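Local coordinates for protein glucosamine kinase (Streptacidiphilus jiangxiensis, PDB 6HWJ) that catalyses the magnesium- and ATP-dependent phosphorylation of D-glucosamine to D-glucosamine 6-phosphate and, less readily, acts on glucose, at residues P3-L8 with G44-V49; A149-A154 with L294-G299; D213-P218 with R366-A371; A262-A267 with R408-A413. All blocks are in the same frame, centred on the assembly; numbering follows the deposited sequence.

Interaction 1: P3-L8 with G44-V49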
loop_
_atom_site.group_PDB
_atom_site.type_symbol
_atom_site.label_atom_id
_atom_site.label_comp_id
_atom_site.label_asym_id
_atom_site.label_seq_id
_atom_site.Cartn_x
_atom_site.Cartn_y
_atom_site.Cartn_z
ATOM N N PRO A 3 6.747 17.934 35.947
ATOM C CA PRO A 3 6.711 18.774 34.747
ATOM C C PRO A 3 5.539 18.378 33.864
ATOM O O PRO A 3 4.987 17.275 33.960
ATOM C CB PRO A 3 8.054 18.495 34.058
ATOM C CG PRO A 3 8.926 17.902 35.116
ATOM C CD PRO A 3 8.004 17.164 36.045
ATOM N N ASN A 4 5.134 19.311 33.012
ATOM C CA ASN A 4 4.191 18.957 31.974
ATOM C C ASN A 4 4.900 18.094 30.928
ATOM O O ASN A 4 6.123 17.913 30.950
ATOM C CB ASN A 4 3.581 20.206 31.353
ATOM C CG ASN A 4 4.617 21.132 30.775
ATOM O OD1 ASN A 4 5.669 20.702 30.315
ATOM N ND2 ASN A 4 4.325 22.423 30.800
ATOM N N TRP A 5 4.109 17.552 30.005
ATOM C CA TRP A 5 4.681 16.712 28.964
ATOM C C TRP A 5 5.724 17.466 28.151
ATOM O O TRP A 5 6.735 16.886 27.747
ATOM C CB TRP A 5 3.574 16.196 28.051
ATOM C CG TRP A 5 2.701 15.135 28.643
ATOM C CD1 TRP A 5 1.456 15.304 29.175
ATOM C CD2 TRP A 5 2.988 13.736 28.738
ATOM N NE1 TRP A 5 0.956 14.107 29.576
ATOM C CE2 TRP A 5 1.870 13.123 29.322
ATOM C CE3 TRP A 5 4.082 12.943 28.385
ATOM C CZ2 TRP A 5 1.810 11.756 29.574
ATOM C CZ3 TRP A 5 4.020 11.591 28.627
ATOM C CH2 TRP A 5 2.895 11.009 29.219
ATOM N N SER A 6 5.495 18.763 27.900
ATOM C CA SER A 6 6.436 19.548 27.109
ATOM C C SER A 6 7.811 19.591 27.762
ATOM O O SER A 6 8.832 19.432 27.088
ATOM C CB SER A 6 5.912 20.980 26.913
ATOM O OG SER A 6 4.634 20.965 26.293
ATOM N N GLU A 7 7.854 19.838 29.073
ATOM C CA GLU A 7 9.127 19.907 29.780
ATOM C C GLU A 7 9.807 18.548 29.839
ATOM O O GLU A 7 11.036 18.459 29.769
ATOM C CB GLU A 7 8.920 20.433 31.202
ATOM C CG GLU A 7 8.365 21.836 31.304
ATOM C CD GLU A 7 7.993 22.189 32.741
ATOM O OE1 GLU A 7 8.695 23.022 33.358
ATOM O OE2 GLU A 7 7.009 21.617 33.260
ATOM N N LEU A 8 9.034 17.475 30.000
ATOM C CA LEU A 8 9.631 16.146 30.001
ATOM C C LEU A 8 10.260 15.836 28.646
ATOM O O LEU A 8 11.357 15.276 28.578
ATOM C CB LEU A 8 8.582 15.087 30.358
ATOM C CG LEU A 8 8.149 15.001 31.825
ATOM C CD1 LEU A 8 6.979 14.022 31.950
ATOM C CD2 LEU A 8 9.292 14.580 32.753
ATOM N N GLY A 44 -0.539 8.057 32.664
ATOM C CA GLY A 44 0.842 8.204 32.250
ATOM C C GLY A 44 1.138 7.865 30.809
ATOM O O GLY A 44 2.321 7.801 30.441
ATOM N N HIS A 45 0.123 7.631 29.987
ATOM C CA HIS A 45 0.302 7.293 28.588
ATOM C C HIS A 45 -0.086 8.459 27.694
ATOM O O HIS A 45 -0.990 9.238 28.016
ATOM C CB HIS A 45 -0.545 6.044 28.211
ATOM C CG HIS A 45 -0.117 4.807 28.934
ATOM N ND1 HIS A 45 0.861 3.960 28.455
ATOM C CD2 HIS A 45 -0.524 4.284 30.114
ATOM C CE1 HIS A 45 1.033 2.967 29.307
ATOM N NE2 HIS A 45 0.209 3.139 30.322
ATOM N N ALA A 46 0.603 8.576 26.558
ATOM C CA ALA A 46 0.293 9.654 25.635
ATOM C C ALA A 46 0.837 9.355 24.244
ATOM O O ALA A 46 1.657 8.452 24.054
ATOM C CB ALA A 46 0.851 10.988 26.134
ATOM N N VAL A 47 0.340 10.118 23.272
ATOM C CA VAL A 47 0.884 10.144 21.922
ATOM C C VAL A 47 1.418 11.544 21.684
ATOM O O VAL A 47 0.669 12.526 21.780
ATOM C CB VAL A 47 -0.153 9.784 20.866
ATOM C CG1 VAL A 47 0.540 9.678 19.484
ATOM C CG2 VAL A 47 -0.866 8.466 21.193
ATOM N N GLY A 48 2.710 11.642 21.405
ATOM C CA GLY A 48 3.355 12.910 21.174
ATOM C C GLY A 48 3.695 13.054 19.701
ATOM O O GLY A 48 4.020 12.071 19.035
ATOM N N VAL A 49 3.578 14.276 19.204
ATOM C CA VAL A 49 4.163 14.698 17.941
ATOM C C VAL A 49 5.368 15.548 18.306
ATOM O O VAL A 49 5.222 16.637 18.874
ATOM C CB VAL A 49 3.158 15.475 17.084
ATOM C CG1 VAL A 49 3.838 15.999 15.835
ATOM C CG2 VAL A 49 1.965 14.580 16.733
#
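A single indole makes the whole of this contact: Trp-5, in the first turn of helix 5-11, lays its six-membered ring against the start of strand 45-51, and nothing else from the helix segment reaches that strand. The methyl of Ala-46 sits over one face of the ring, its CB 3.8 Å from the centroid of the six-membered ring of Trp-5 and 18° off the ring normal, a CH-pi contact. The methyl is displaced toward the rim, closest to CZ2 and CH2. At the edge of the same ring, near its plane, Trp-5 CH2 comes 3.5 Å from Gly-44 O. With CG anti to its own carbonyl carbon (chi1 -73°), the indole extends from the helix toward the strand. Alanine suits the strand position because a small methyl lets the flat ring lie close; at Gly-44 the positive phi of 85° suits a residue without CB.

The helix start is fixed locally. Asn-4, the N-cap, accepts from Glu-7 N through OD1 at 2.7 Å, and Glu-7 OE2 accepts from the backbone N of Asn-4 at 3.0 Å, using its anti lone pair. Around the indole, Arg-64 adds a cation-pi contact, while Leu-35, Leu-38, Leu-62 and Val-70 also touch it. Here a helix opened by a capping box docks through one tryptophan onto an antiparallel beta-sheet.

Interaction 2: A149-A154 with L294-G299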
loop_
_atom_site.group_PDB
_atom_site.type_symbol
_atom_site.label_atom_id
_atom_site.label_comp_id
_atom_site.label_asym_id
_atom_site.label_seq_id
_atom_site.Cartn_x
_atom_site.Cartn_y
_atom_site.Cartn_z
ATOM N N ALA A 149 -4.866 6.748 6.252
ATOM C CA ALA A 149 -6.015 7.078 7.089
ATOM C C ALA A 149 -7.216 7.513 6.248
ATOM O O ALA A 149 -8.370 7.183 6.571
ATOM C CB ALA A 149 -5.658 8.193 8.072
ATOM N N GLN A 150 -6.972 8.274 5.189
ATOM C CA GLN A 150 -8.071 8.706 4.325
ATOM C C GLN A 150 -8.623 7.536 3.517
ATOM O O GLN A 150 -9.826 7.458 3.273
ATOM C CB GLN A 150 -7.611 9.826 3.397
ATOM C CG GLN A 150 -7.376 11.153 4.102
ATOM C CD GLN A 150 -6.191 11.119 5.050
ATOM O OE1 GLN A 150 -5.128 10.595 4.716
ATOM N NE2 GLN A 150 -6.372 11.677 6.248
ATOM N N ARG A 151 -7.752 6.626 3.081
ATOM C CA ARG A 151 -8.215 5.458 2.337
ATOM C C ARG A 151 -9.060 4.542 3.215
ATOM O O ARG A 151 -10.170 4.150 2.832
ATOM C CB ARG A 151 -7.018 4.687 1.772
ATOM C CG ARG A 151 -6.147 5.510 0.818
ATOM C CD ARG A 151 -6.820 5.833 -0.488
ATOM N NE ARG A 151 -5.980 6.728 -1.290
ATOM C CZ ARG A 151 -5.868 8.043 -1.093
ATOM N NH1 ARG A 151 -6.551 8.645 -0.143
ATOM N NH2 ARG A 151 -5.069 8.756 -1.851
ATOM N N ILE A 152 -8.551 4.192 4.403
ATOM C CA ILE A 152 -9.266 3.264 5.271
ATOM C C ILE A 152 -10.607 3.844 5.691
ATOM O O ILE A 152 -11.637 3.161 5.658
ATOM C CB ILE A 152 -8.391 2.894 6.490
ATOM C CG1 ILE A 152 -7.187 2.063 6.028
ATOM C CG2 ILE A 152 -9.218 2.097 7.499
ATOM C CD1 ILE A 152 -6.100 1.872 7.071
ATOM N N ALA A 153 -10.617 5.122 6.100
ATOM C CA ALA A 153 -11.874 5.753 6.497
ATOM C C ALA A 153 -12.873 5.800 5.345
ATOM O O ALA A 153 -14.064 5.501 5.525
ATOM C CB ALA A 153 -11.605 7.163 7.035
ATOM N N ALA A 154 -12.417 6.161 4.146
ATOM C CA ALA A 154 -13.326 6.203 3.009
ATOM C C ALA A 154 -13.921 4.829 2.733
ATOM O O ALA A 154 -15.120 4.703 2.439
ATOM C CB ALA A 154 -12.594 6.730 1.763
ATOM N N LEU A 294 -9.349 11.030 -12.203
ATOM C CA LEU A 294 -8.459 10.584 -11.128
ATOM C C LEU A 294 -9.242 10.517 -9.819
ATOM O O LEU A 294 -10.033 11.426 -9.515
ATOM C CB LEU A 294 -7.271 11.525 -10.965
ATOM C CG LEU A 294 -6.572 11.960 -12.270
ATOM C CD1 LEU A 294 -5.492 13.009 -11.979
ATOM C CD2 LEU A 294 -6.000 10.742 -12.958
ATOM N N ILE A 295 -9.013 9.449 -9.053
ATOM C CA ILE A 295 -9.671 9.220 -7.769
ATOM C C ILE A 295 -8.615 8.824 -6.738
ATOM O O ILE A 295 -7.465 8.551 -7.069
ATOM C CB ILE A 295 -10.764 8.127 -7.842
ATOM C CG1 ILE A 295 -10.173 6.797 -8.289
ATOM C CG2 ILE A 295 -11.904 8.554 -8.792
ATOM C CD1 ILE A 295 -11.078 5.603 -8.019
ATOM N N ASP A 296 -9.024 8.798 -5.475
ATOM C CA ASP A 296 -8.226 8.132 -4.444
ATOM C C ASP A 296 -8.087 6.654 -4.814
ATOM O O ASP A 296 -9.095 5.966 -5.025
ATOM C CB ASP A 296 -8.907 8.268 -3.073
ATOM C CG ASP A 296 -8.978 9.712 -2.581
ATOM O OD1 ASP A 296 -8.430 10.630 -3.230
ATOM O OD2 ASP A 296 -9.618 9.938 -1.540
ATOM N N VAL A 297 -6.852 6.163 -4.899
ATOM C CA VAL A 297 -6.596 4.793 -5.306
ATOM C C VAL A 297 -5.790 4.090 -4.210
ATOM O O VAL A 297 -5.317 4.709 -3.264
ATOM C CB VAL A 297 -5.856 4.694 -6.659
ATOM C CG1 VAL A 297 -6.708 5.259 -7.793
ATOM C CG2 VAL A 297 -4.504 5.392 -6.603
ATOM N N HIS A 298 -5.654 2.772 -4.354
ATOM C CA HIS A 298 -4.730 2.020 -3.508
ATOM C C HIS A 298 -3.294 2.448 -3.782
ATOM O O HIS A 298 -2.549 2.809 -2.858
ATOM C CB HIS A 298 -4.895 0.506 -3.743
ATOM C CG HIS A 298 -4.030 -0.338 -2.860
ATOM N ND1 HIS A 298 -2.668 -0.472 -3.055
ATOM C CD2 HIS A 298 -4.330 -1.077 -1.751
ATOM C CE1 HIS A 298 -2.164 -1.255 -2.109
ATOM N NE2 HIS A 298 -3.150 -1.634 -1.304
ATOM N N GLY A 299 -2.875 2.391 -5.048
ATOM C CA GLY A 299 -1.624 2.990 -5.471
ATOM C C GLY A 299 -0.417 2.079 -5.421
ATOM O O GLY A 299 0.650 2.470 -5.909
HETATM O O HOH W 1 -9.475 8.008 0.485
HETATM O O HOH W 2 -4.322 7.859 -4.433
#
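Arg-151 of helix 148-157 meets Asp-296 and Val-297 of segment 294-299 through one direct hydrogen bond, a stacked ion pair and two waters. The direct bond runs from Arg-151 NE to Val-297 O at 2.9 Å, with an N-H...O angle of 144°. The oxygen lies close to the guanidinium plane, whereas the donor is tilted 26° from the carbonyl plane. A bend at chi2 turns the long arginine chain from the helix toward this carbonyl.

The charged contact is made by stacking. Guanidinium and carboxylate planes are only 8° apart, with Asp-296 CB over the centre of one guanidinium face. Arg-151 NH1 and Asp-296 OD2 are 3.6 Å apart, a long salt bridge in which no N-H points at the oxygen. Arginine suits its place by bringing a long chain and a flat head with several donors, and the short aspartate sets its carboxylate against that face. The carboxylate has stronger partners, Arg-236 at OD2 and Arg-332 at OD1, so that three arginines gather round one buried acid, which probably favours its ionised form.

In this enzyme the contact joins helix 148-157, packed on strand 166-172 of the six-stranded sheet, to the loop leading to the glucosamine-binding Asp-300. The side chain of Arg-151 lies about 8 Å from that of the magnesium ligand Asp-319.

Two waters add further links. One donates to Asp-296 OD2 at 2.8 Å and makes weak bonds to Gln-150 O and Arg-151 NH1. A second accepts from Arg-151 NH2 at 2.8 Å and from Val-297 N at 3.1 Å, tying the guanidinium to the loop backbone.

Interaction 3: D213-P218 with R366-A371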
loop_
_atom_site.group_PDB
_atom_site.type_symbol
_atom_site.label_atom_id
_atom_site.label_comp_id
_atom_site.label_asym_id
_atom_site.label_seq_id
_atom_site.Cartn_x
_atom_site.Cartn_y
_atom_site.Cartn_z
ATOM N N ASP A 213 -11.789 -23.690 -13.856
ATOM C CA ASP A 213 -12.840 -22.884 -13.236
ATOM C C ASP A 213 -12.482 -22.535 -11.799
ATOM O O ASP A 213 -12.635 -21.386 -11.365
ATOM C CB ASP A 213 -14.172 -23.629 -13.283
ATOM C CG ASP A 213 -15.277 -22.874 -12.597
ATOM O OD1 ASP A 213 -15.735 -21.866 -13.169
ATOM O OD2 ASP A 213 -15.665 -23.266 -11.471
ATOM N N GLN A 214 -12.018 -23.524 -11.034
ATOM C CA GLN A 214 -11.689 -23.286 -9.642
ATOM C C GLN A 214 -10.501 -22.344 -9.519
ATOM O O GLN A 214 -10.475 -21.479 -8.637
ATOM C CB GLN A 214 -11.383 -24.605 -8.939
ATOM C CG GLN A 214 -12.613 -25.457 -8.735
ATOM C CD GLN A 214 -12.265 -26.879 -8.363
ATOM O OE1 GLN A 214 -11.224 -27.413 -8.768
ATOM N NE2 GLN A 214 -13.144 -27.509 -7.589
ATOM N N ALA A 215 -9.510 -22.514 -10.392
ATOM C CA ALA A 215 -8.325 -21.658 -10.318
ATOM C C ALA A 215 -8.602 -20.249 -10.827
ATOM O O ALA A 215 -7.854 -19.327 -10.482
ATOM C CB ALA A 215 -7.179 -22.277 -11.098
ATOM N N LEU A 216 -9.653 -20.061 -11.615
ATOM C CA LEU A 216 -10.004 -18.735 -12.106
ATOM C C LEU A 216 -10.859 -17.941 -11.119
ATOM O O LEU A 216 -10.883 -16.707 -11.181
ATOM C CB LEU A 216 -10.750 -18.840 -13.433
ATOM C CG LEU A 216 -9.906 -19.214 -14.647
ATOM C CD1 LEU A 216 -10.762 -19.501 -15.854
ATOM C CD2 LEU A 216 -8.885 -18.085 -14.972
ATOM N N LEU A 217 -11.546 -18.600 -10.207
ATOM C CA LEU A 217 -12.458 -17.872 -9.325
ATOM C C LEU A 217 -11.761 -16.763 -8.552
ATOM O O LEU A 217 -12.316 -15.648 -8.479
ATOM C CB LEU A 217 -13.164 -18.855 -8.378
ATOM C CG LEU A 217 -14.056 -18.211 -7.311
ATOM C CD1 LEU A 217 -15.186 -17.413 -7.931
ATOM C CD2 LEU A 217 -14.610 -19.303 -6.370
ATOM N N PRO A 218 -10.579 -16.967 -7.959
ATOM C CA PRO A 218 -9.945 -15.849 -7.233
ATOM C C PRO A 218 -9.712 -14.622 -8.104
ATOM O O PRO A 218 -9.800 -13.488 -7.614
ATOM C CB PRO A 218 -8.617 -16.451 -6.734
ATOM C CG PRO A 218 -8.916 -17.944 -6.658
ATOM C CD PRO A 218 -9.804 -18.210 -7.841
ATOM N N ARG A 366 -0.344 -20.903 -18.740
ATOM C CA ARG A 366 -0.440 -19.778 -19.667
ATOM C C ARG A 366 -1.882 -19.535 -20.092
ATOM O O ARG A 366 -2.306 -18.383 -20.234
ATOM C CB ARG A 366 0.453 -20.028 -20.885
ATOM C CG ARG A 366 1.943 -20.068 -20.540
ATOM C CD ARG A 366 2.808 -20.315 -21.764
ATOM N NE ARG A 366 2.831 -19.170 -22.671
ATOM C CZ ARG A 366 3.396 -19.180 -23.875
ATOM N NH1 ARG A 366 3.985 -20.280 -24.330
ATOM N NH2 ARG A 366 3.369 -18.090 -24.628
ATOM N N ALA A 367 -2.662 -20.604 -20.260
ATOM C CA ALA A 367 -4.094 -20.443 -20.474
ATOM C C ALA A 367 -4.730 -19.721 -19.299
ATOM O O ALA A 367 -5.604 -18.860 -19.479
ATOM C CB ALA A 367 -4.754 -21.806 -20.671
ATOM N N TRP A 368 -4.275 -20.029 -18.083
ATOM C CA TRP A 368 -4.826 -19.380 -16.900
ATOM C C TRP A 368 -4.443 -17.902 -16.855
ATOM O O TRP A 368 -5.252 -17.052 -16.451
ATOM C CB TRP A 368 -4.340 -20.110 -15.627
ATOM C CG TRP A 368 -4.712 -19.394 -14.362
ATOM C CD1 TRP A 368 -5.825 -19.597 -13.598
ATOM C CD2 TRP A 368 -3.977 -18.342 -13.737
ATOM N NE1 TRP A 368 -5.820 -18.727 -12.516
ATOM C CE2 TRP A 368 -4.700 -17.946 -12.587
ATOM C CE3 TRP A 368 -2.759 -17.702 -14.025
ATOM C CZ2 TRP A 368 -4.252 -16.937 -11.727
ATOM C CZ3 TRP A 368 -2.314 -16.704 -13.169
ATOM C CH2 TRP A 368 -3.050 -16.335 -12.030
ATOM N N ILE A 369 -3.210 -17.569 -17.245
ATOM C CA ILE A 369 -2.804 -16.166 -17.272
ATOM C C ILE A 369 -3.779 -15.343 -18.108
ATOM O O ILE A 369 -4.280 -14.296 -17.667
ATOM C CB ILE A 369 -1.364 -16.034 -17.802
ATOM C CG1 ILE A 369 -0.378 -16.628 -16.790
ATOM C CG2 ILE A 369 -1.039 -14.555 -18.091
ATOM C CD1 ILE A 369 1.072 -16.596 -17.260
ATOM N N ALA A 370 -4.043 -15.793 -19.341
ATOM C CA ALA A 370 -4.940 -15.058 -20.220
ATOM C C ALA A 370 -6.363 -15.051 -19.670
ATOM O O ALA A 370 -7.021 -14.001 -19.621
ATOM C CB ALA A 370 -4.910 -15.674 -21.624
ATOM N N ALA A 371 -6.855 -16.217 -19.235
ATOM C CA ALA A 371 -8.224 -16.298 -18.737
ATOM C C ALA A 371 -8.394 -15.546 -17.423
ATOM O O ALA A 371 -9.474 -14.981 -17.165
ATOM C CB ALA A 371 -8.620 -17.762 -18.587
#
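Leu-216 projects from helix 212-234 as a branched knob that fits against Trp-368 and Ala-371, one turn apart on helix 362-386. Its CD2 methyl does most of the work, lying 3.6 Å from Ala-371 CB and 3.7 Å from Trp-368 CD1, the latter approached obliquely. The small alanine leaves a shallow hollow beside the bulky indole, and the leucine branch enters it.

The indole is the answering bump. With CG anti to the backbone N (chi1 172°), Trp-368 reaches across to Ala-215, whose CB meets CD1 at 3.9 Å. Alanine here lets the ring edge approach the helix backbone, and Trp-368 NE1 donates to Ala-215 O at 2.9 Å with an N-H...O angle of 158°. The oxygen lies near the ring plane, but the donor stands above the carbonyl plane, off its lone pairs. The helix is kinked close by, where Pro-218 N makes no bond to the turn before.

The two segments cross at -41° with axes 10.2 Å apart. This is the packing of helix 212-234 against helix 362-386 in the helical C-terminal part of the kinase, with Val-202 and Leu-205 of helix 194-207 set against the same indole.

Interaction 4: A262-A267 with R408-A413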
loop_
_atom_site.group_PDB
_atom_site.type_symbol
_atom_site.label_atom_id
_atom_site.label_comp_id
_atom_site.label_asym_id
_atom_site.label_seq_id
_atom_site.Cartn_x
_atom_site.Cartn_y
_atom_site.Cartn_z
ATOM N N ALA A 262 18.676 0.720 -21.175
ATOM C CA ALA A 262 20.107 0.935 -20.983
ATOM C C ALA A 262 20.718 -0.001 -19.944
ATOM O O ALA A 262 21.946 -0.058 -19.835
ATOM C CB ALA A 262 20.369 2.387 -20.563
ATOM N N SER A 263 19.902 -0.735 -19.186
ATOM C CA SER A 263 20.405 -1.523 -18.073
ATOM C C SER A 263 20.114 -3.016 -18.163
ATOM O O SER A 263 20.799 -3.793 -17.492
ATOM C CB SER A 263 19.830 -0.995 -16.755
ATOM O OG SER A 263 18.426 -0.965 -16.803
ATOM N N VAL A 264 19.141 -3.442 -18.959
ATOM C CA VAL A 264 18.767 -4.857 -19.012
ATOM C C VAL A 264 19.767 -5.592 -19.898
ATOM O O VAL A 264 19.892 -5.274 -21.086
ATOM C CB VAL A 264 17.329 -5.042 -19.531
ATOM C CG1 VAL A 264 17.034 -6.518 -19.752
ATOM C CG2 VAL A 264 16.330 -4.435 -18.554
ATOM N N PRO A 265 20.473 -6.594 -19.387
ATOM C CA PRO A 265 21.494 -7.263 -20.193
ATOM C C PRO A 265 20.937 -8.459 -20.957
ATOM O O PRO A 265 19.793 -8.862 -20.789
ATOM C CB PRO A 265 22.508 -7.715 -19.133
ATOM C CG PRO A 265 21.629 -8.057 -17.952
ATOM C CD PRO A 265 20.467 -7.083 -17.993
ATOM N N GLY A 266 21.788 -9.011 -21.822
ATOM C CA GLY A 266 21.495 -10.297 -22.422
ATOM C C GLY A 266 20.334 -10.288 -23.404
ATOM O O GLY A 266 19.919 -9.245 -23.937
ATOM N N ALA A 267 19.801 -11.497 -23.638
ATOM C CA ALA A 267 18.745 -11.663 -24.636
ATOM C C ALA A 267 17.516 -10.835 -24.272
ATOM O O ALA A 267 16.926 -10.173 -25.135
ATOM C CB ALA A 267 18.377 -13.137 -24.766
ATOM N N ARG A 408 8.623 -1.473 -15.083
ATOM C CA ARG A 408 9.044 -1.369 -13.687
ATOM C C ARG A 408 9.663 -2.674 -13.193
ATOM O O ARG A 408 10.531 -2.654 -12.314
ATOM C CB ARG A 408 7.860 -0.992 -12.785
ATOM C CG ARG A 408 7.362 0.441 -12.921
ATOM C CD ARG A 408 8.432 1.470 -12.597
ATOM N NE ARG A 408 9.147 1.171 -11.359
ATOM C CZ ARG A 408 10.088 1.951 -10.829
ATOM N NH1 ARG A 408 10.687 1.595 -9.706
ATOM N NH2 ARG A 408 10.426 3.089 -11.423
ATOM N N GLU A 409 9.204 -3.818 -13.717
ATOM C CA GLU A 409 9.742 -5.096 -13.271
ATOM C C GLU A 409 11.178 -5.270 -13.735
ATOM O O GLU A 409 12.004 -5.826 -12.996
ATOM C CB GLU A 409 8.867 -6.253 -13.773
ATOM C CG GLU A 409 7.438 -6.169 -13.308
ATOM C CD GLU A 409 7.289 -6.343 -11.799
ATOM O OE1 GLU A 409 8.206 -6.865 -11.144
ATOM O OE2 GLU A 409 6.237 -5.959 -11.260
ATOM N N TYR A 410 11.500 -4.778 -14.943
ATOM C CA TYR A 410 12.888 -4.765 -15.384
ATOM C C TYR A 410 13.767 -3.966 -14.428
ATOM O O TYR A 410 14.897 -4.374 -14.104
ATOM C CB TYR A 410 13.025 -4.157 -16.783
ATOM C CG TYR A 410 12.510 -4.976 -17.935
ATOM C CD1 TYR A 410 13.182 -6.107 -18.361
ATOM C CD2 TYR A 410 11.389 -4.569 -18.649
ATOM C CE1 TYR A 410 12.730 -6.835 -19.452
ATOM C CE2 TYR A 410 10.938 -5.278 -19.741
ATOM C CZ TYR A 410 11.611 -6.402 -20.146
ATOM O OH TYR A 410 11.151 -7.103 -21.235
ATOM N N LEU A 411 13.278 -2.802 -13.991
ATOM C CA LEU A 411 14.068 -1.952 -13.120
ATOM C C LEU A 411 14.237 -2.603 -11.755
ATOM O O LEU A 411 15.331 -2.566 -11.178
ATOM C CB LEU A 411 13.424 -0.561 -13.003
ATOM C CG LEU A 411 13.365 0.258 -14.296
ATOM C CD1 LEU A 411 12.753 1.647 -14.043
ATOM C CD2 LEU A 411 14.745 0.428 -14.925
ATOM N N TYR A 412 13.171 -3.206 -11.221
ATOM C CA TYR A 412 13.316 -3.974 -9.989
ATOM C C TYR A 412 14.399 -5.044 -10.146
ATOM O O TYR A 412 15.287 -5.182 -9.299
ATOM C CB TYR A 412 11.993 -4.610 -9.600
ATOM C CG TYR A 412 12.141 -5.572 -8.445
ATOM C CD1 TYR A 412 12.180 -5.108 -7.135
ATOM C CD2 TYR A 412 12.273 -6.936 -8.666
ATOM C CE1 TYR A 412 12.331 -5.990 -6.071
ATOM C CE2 TYR A 412 12.434 -7.810 -7.617
ATOM C CZ TYR A 412 12.462 -7.331 -6.321
ATOM O OH TYR A 412 12.618 -8.203 -5.280
ATOM N N ALA A 413 14.359 -5.778 -11.256
ATOM C CA ALA A 413 15.304 -6.859 -11.471
ATOM C C ALA A 413 16.737 -6.349 -11.457
ATOM O O ALA A 413 17.583 -6.870 -10.719
ATOM C CB ALA A 413 14.992 -7.569 -12.797
#
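Val-264 and Tyr-410 each send CB toward the opposing segment, and their side chains then pass at a slant, so that the valine meets the near end of the phenol, not its hydroxyl. The CG2 methyl of Val-264 is 3.6 Å from Tyr-410 CD1 and 3.8 Å from Tyr-410 CB, resting in the angle where the ring leaves its stem. The second methyl, CG1, only brushes the ring, 4.1 Å from Tyr-410 CD1.

The valine torsion (chi1 172°) sets CG1 opposite the backbone N, while CG2 lies anti to the carbonyl carbon, beside the backbone N, where it meets the tyrosine. A beta-branched residue suits this short link between helices 243-263 and 266-284, because it presents two methyls close to the main chain. Tyrosine suits the opposing place by offering a long, flat apolar flank; Leu-272 and Trp-275 of helix 266-284, together with Pro-424 and Leu-428 of helix 422-431, pack round it.

Beside this pair, Leu-411 starts away from the link but its end returns, placing CD2 4.4 Å from Ser-263 OG. That hydroxyl is engaged by Glu-259 O, within its own helix, so the leucine meets an already satisfied polar atom.

Helix 398-416 carries the glucosamine-binding Glu-409 next to Tyr-410, within the proposed substrate-specificity motif. Since the contact is made by van der Waals packing alone, shape and the burial of apolar surface, not directional bonds, hold this part of the motif against the helix-helix link.

How the interactions relate
Interaction 1 closes before any other opens; the remaining three alternate their segments along the chain, binding distant parts of the sequence together. Interaction 1 lies at the N-terminal end, its centre 55 Å from that of interaction 3 and 50 Å from that of interaction 4, on the opposite side of the chain's centre from both. Interaction 2, about 10 Å from that centre, joins helix 148-157 to the region beside the magnesium and glucosamine sites. Interactions 3 and 4, centres 28 Å apart, belong to the helical C-terminal part, where helices 362-386 and 398-416 are consecutive. None touches another; they lie in separate parts of the molecule: an outlying sheet, the middle, and the helical part.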